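Local structure of alpha-galacturonidase (Bacillus subtilis, 3FEF) at residues K7-G12 with D77-S82. The protein hydrolyses alpha-galacturonides, probably alpha-1,4-digalacturonate in nature, as a family 4 glycosidase that uses NAD+ and manganese. Residues are numbered along the deposited sequence; the frame is centred on the assembly and turned at random.
Sequences KIAYIG and DIVIIS
Ala-9 and Ile-11 offer both their N-H and their C=O groups to residues 78-82, pairing the two strands in parallel. Ala-9 N donates to Ile-78 O and its O accepts from Ile-80 N; Ile-11 N then reaches Ile-80 O at 2.8 Å, and the last bond, Ser-82 N to Ile-11 O, is almost straight at 177°. At the entry to the pair the pattern changes: Lys-7 O takes two donors, Asp-77 N at 2.7 Å and the longer Ile-78 N at 3.2 Å. The Asp-77 side chain answers in the other direction, its CG turned beside its own backbone N (chi1 -57°), and OD2 receives Lys-7 N at 2.7 Å through the anti lone pair. The Lys-7 ammonium NZ is bonded instead to the carbonyl oxygens of Ala-72 and Ser-74.

Apolar contacts line both faces of the sheet. On one, Ile-80 lies across the Tyr-10 ring: CB sits over the face, 4.2 Å from the centroid in a CH-pi contact, while CG2 presses on CE1 at 3.4 Å. The ring gets there with CG anti to the backbone N (chi1 -160°), a setting that also brings Tyr-10 OH to 3.4 Å from Ser-82 CB. The CD1 end of Ile-80 extends to Ile-8 CG2. On the face of Ala-9 and Ile-11, Ile-11 CD1 meets Val-79 CG1 at 3.7 Å. Helix 18-28 packs on Tyr-10 through Trp-18, Ala-19 and Leu-22, and Leu-69 and Leu-73 of helix 69-73 lie against the Ala-9 and Ile-11 layer.

Strand 34-39 flanks 7-12 and strand 141-144 flanks 78-81, so the pair is central in the parallel sheet of a Rossmann fold, with Gly-12 opening the turn into helix 18-28 at the probable NAD+ site.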
ATOM      1  N   LYS A   7      26.513  28.403   6.926  1.00 29.84           N
ATOM      2  CA  LYS A   7      27.392  28.062   5.817  1.00 31.10           C
ATOM      3  C   LYS A   7      26.657  27.381   4.666  1.00 28.32           C
ATOM      4  O   LYS A   7      26.024  26.340   4.835  1.00 26.61           O
ATOM      5  CB  LYS A   7      28.563  27.209   6.299  1.00 29.55           C
ATOM      6  CG  LYS A   7      29.163  26.349   5.218  1.00 32.92           C
ATOM      7  CD  LYS A   7      30.558  26.783   4.833  1.00 33.73           C
ATOM      8  CE  LYS A   7      31.107  25.933   3.700  1.00 35.15           C
ATOM      9  NZ  LYS A   7      31.906  24.749   4.137  1.00 38.91           N
ATOM     10  N   ILE A   8      26.744  28.001   3.499  1.00 27.76           N
ATOM     11  CA  ILE A   8      26.112  27.493   2.303  1.00 27.19           C
ATOM     12  C   ILE A   8      27.177  26.969   1.338  1.00 28.48           C
ATOM     13  O   ILE A   8      28.142  27.665   1.012  1.00 30.80           O
ATOM     14  CB  ILE A   8      25.317  28.605   1.622  1.00 27.04           C
ATOM     15  CG1 ILE A   8      24.192  29.107   2.533  1.00 26.49           C
ATOM     16  CG2 ILE A   8      24.736  28.124   0.292  1.00 26.32           C
ATOM     17  CD1 ILE A   8      23.506  30.393   2.004  1.00 29.34           C
ATOM     18  N   ALA A   9      27.028  25.724   0.913  1.00 26.89           N
ATOM     19  CA  ALA A   9      27.875  25.197  -0.136  1.00 26.92           C
ATOM     20  C   ALA A   9      27.108  25.374  -1.436  1.00 28.48           C
ATOM     21  O   ALA A   9      25.926  25.048  -1.521  1.00 30.14           O
ATOM     22  CB  ALA A   9      28.188  23.750   0.108  1.00 25.19           C
ATOM     23  N   TYR A  10      27.766  25.920  -2.446  1.00 30.10           N
ATOM     24  CA  TYR A  10      27.105  26.131  -3.721  1.00 28.28           C
ATOM     25  C   TYR A  10      27.788  25.342  -4.825  1.00 28.14           C
ATOM     26  O   TYR A  10      28.889  25.694  -5.234  1.00 28.19           O
ATOM     27  CB  TYR A  10      27.109  27.602  -4.098  1.00 27.29           C
ATOM     28  CG  TYR A  10      26.055  27.888  -5.116  1.00 28.04           C
ATOM     29  CD1 TYR A  10      24.926  28.594  -4.776  1.00 29.44           C
ATOM     30  CD2 TYR A  10      26.148  27.376  -6.399  1.00 28.78           C
ATOM     31  CE1 TYR A  10      23.933  28.832  -5.692  1.00 30.38           C
ATOM     32  CE2 TYR A  10      25.161  27.610  -7.323  1.00 30.74           C
ATOM     33  CZ  TYR A  10      24.049  28.336  -6.956  1.00 29.16           C
ATOM     34  OH  TYR A  10      23.055  28.576  -7.859  1.00 32.19           O
ATOM     35  N   ILE A  11      27.125  24.289  -5.308  1.00 26.95           N
ATOM     36  CA  ILE A  11      27.640  23.469  -6.395  1.00 24.32           C
ATOM     37  C   ILE A  11      27.096  23.958  -7.739  1.00 27.23           C
ATOM     38  O   ILE A  11      25.890  23.919  -8.003  1.00 23.78           O
ATOM     39  CB  ILE A  11      27.298  21.987  -6.183  1.00 26.71           C
ATOM     40  CG1 ILE A  11      27.802  21.532  -4.819  1.00 23.73           C
ATOM     41  CG2 ILE A  11      27.892  21.146  -7.304  1.00 27.16           C
ATOM     42  CD1 ILE A  11      27.326  20.169  -4.406  1.00 27.91           C
ATOM     43  N   GLY A  12      28.011  24.432  -8.582  1.00 29.42           N
ATOM     44  CA  GLY A  12      27.675  25.123  -9.808  1.00 28.22           C
ATOM     45  C   GLY A  12      27.891  26.593  -9.530  1.00 34.05           C
ATOM     46  O   GLY A  12      27.263  27.466 -10.163  1.00 34.86           O
ATOM     47  N   ASP A  77      25.666  23.935   6.062  1.00 32.60           N
ATOM     48  CA  ASP A  77      24.305  23.813   6.598  1.00 31.05           C
ATOM     49  C   ASP A  77      23.309  23.621   5.461  1.00 29.62           C
ATOM     50  O   ASP A  77      22.294  22.931   5.598  1.00 28.27           O
ATOM     51  CB  ASP A  77      23.921  25.074   7.389  1.00 33.94           C
ATOM     52  CG  ASP A  77      24.885  25.366   8.525  1.00 35.56           C
ATOM     53  OD1 ASP A  77      24.974  24.536   9.447  1.00 38.68           O
ATOM     54  OD2 ASP A  77      25.560  26.414   8.494  1.00 36.53           O
ATOM     55  N   ILE A  78      23.620  24.235   4.327  1.00 26.45           N
ATOM     56  CA  ILE A  78      22.762  24.198   3.165  1.00 26.14           C
ATOM     57  C   ILE A  78      23.644  23.861   1.976  1.00 26.76           C
ATOM     58  O   ILE A  78      24.789  24.318   1.916  1.00 25.07           O
ATOM     59  CB  ILE A  78      22.108  25.576   2.926  1.00 24.63           C
ATOM     60  CG1 ILE A  78      21.278  25.995   4.152  1.00 26.45           C
ATOM     61  CG2 ILE A  78      21.286  25.572   1.662  1.00 21.82           C
ATOM     62  CD1 ILE A  78      20.073  25.106   4.440  1.00 24.89           C
ATOM     63  N   VAL A  79      23.123  23.035   1.065  1.00 25.71           N
ATOM     64  CA  VAL A  79      23.789  22.726  -0.214  1.00 24.25           C
ATOM     65  C   VAL A  79      22.842  23.058  -1.359  1.00 26.75           C
ATOM     66  O   VAL A  79      21.734  22.516  -1.455  1.00 27.72           O
ATOM     67  CB  VAL A  79      24.253  21.239  -0.317  1.00 24.90           C
ATOM     68  CG1 VAL A  79      25.021  21.007  -1.598  1.00 21.62           C
ATOM     69  CG2 VAL A  79      25.141  20.875   0.868  1.00 23.39           C
ATOM     70  N   ILE A  80      23.273  23.977  -2.214  1.00 25.13           N
ATOM     71  CA  ILE A  80      22.508  24.353  -3.374  1.00 22.81           C
ATOM     72  C   ILE A  80      23.200  23.771  -4.590  1.00 26.05           C
ATOM     73  O   ILE A  80      24.433  23.829  -4.705  1.00 24.93           O
ATOM     74  CB  ILE A  80      22.470  25.875  -3.506  1.00 25.93           C
ATOM     75  CG1 ILE A  80      21.821  26.484  -2.257  1.00 23.21           C
ATOM     76  CG2 ILE A  80      21.773  26.296  -4.810  1.00 24.02           C
ATOM     77  CD1 ILE A  80      21.917  27.964  -2.240  1.00 28.90           C
ATOM     78  N   ILE A  81      22.411  23.195  -5.492  1.00 24.70           N
ATOM     79  CA  ILE A  81      22.954  22.610  -6.705  1.00 24.75           C
ATOM     80  C   ILE A  81      22.290  23.217  -7.925  1.00 27.08           C
ATOM     81  O   ILE A  81      21.063  23.120  -8.114  1.00 23.36           O
ATOM     82  CB  ILE A  81      22.749  21.082  -6.772  1.00 24.66           C
ATOM     83  CG1 ILE A  81      23.184  20.431  -5.459  1.00 22.76           C
ATOM     84  CG2 ILE A  81      23.502  20.505  -7.986  1.00 22.23           C
ATOM     85  CD1 ILE A  81      22.758  18.951  -5.340  1.00 23.44           C
ATOM     86  N   SER A  82      23.120  23.829  -8.755  1.00 23.87           N
ATOM     87  CA  SER A  82      22.666  24.404  -9.986  1.00 29.54           C
ATOM     88  C   SER A  82      23.751  24.268 -11.038  1.00 31.68           C
ATOM     89  O   SER A  82      24.518  25.204 -11.269  1.00 31.95           O
ATOM     90  CB  SER A  82      22.372  25.877  -9.756  1.00 32.13           C
ATOM     91  OG  SER A  82      22.353  26.543 -10.981  1.00 36.79           O
TER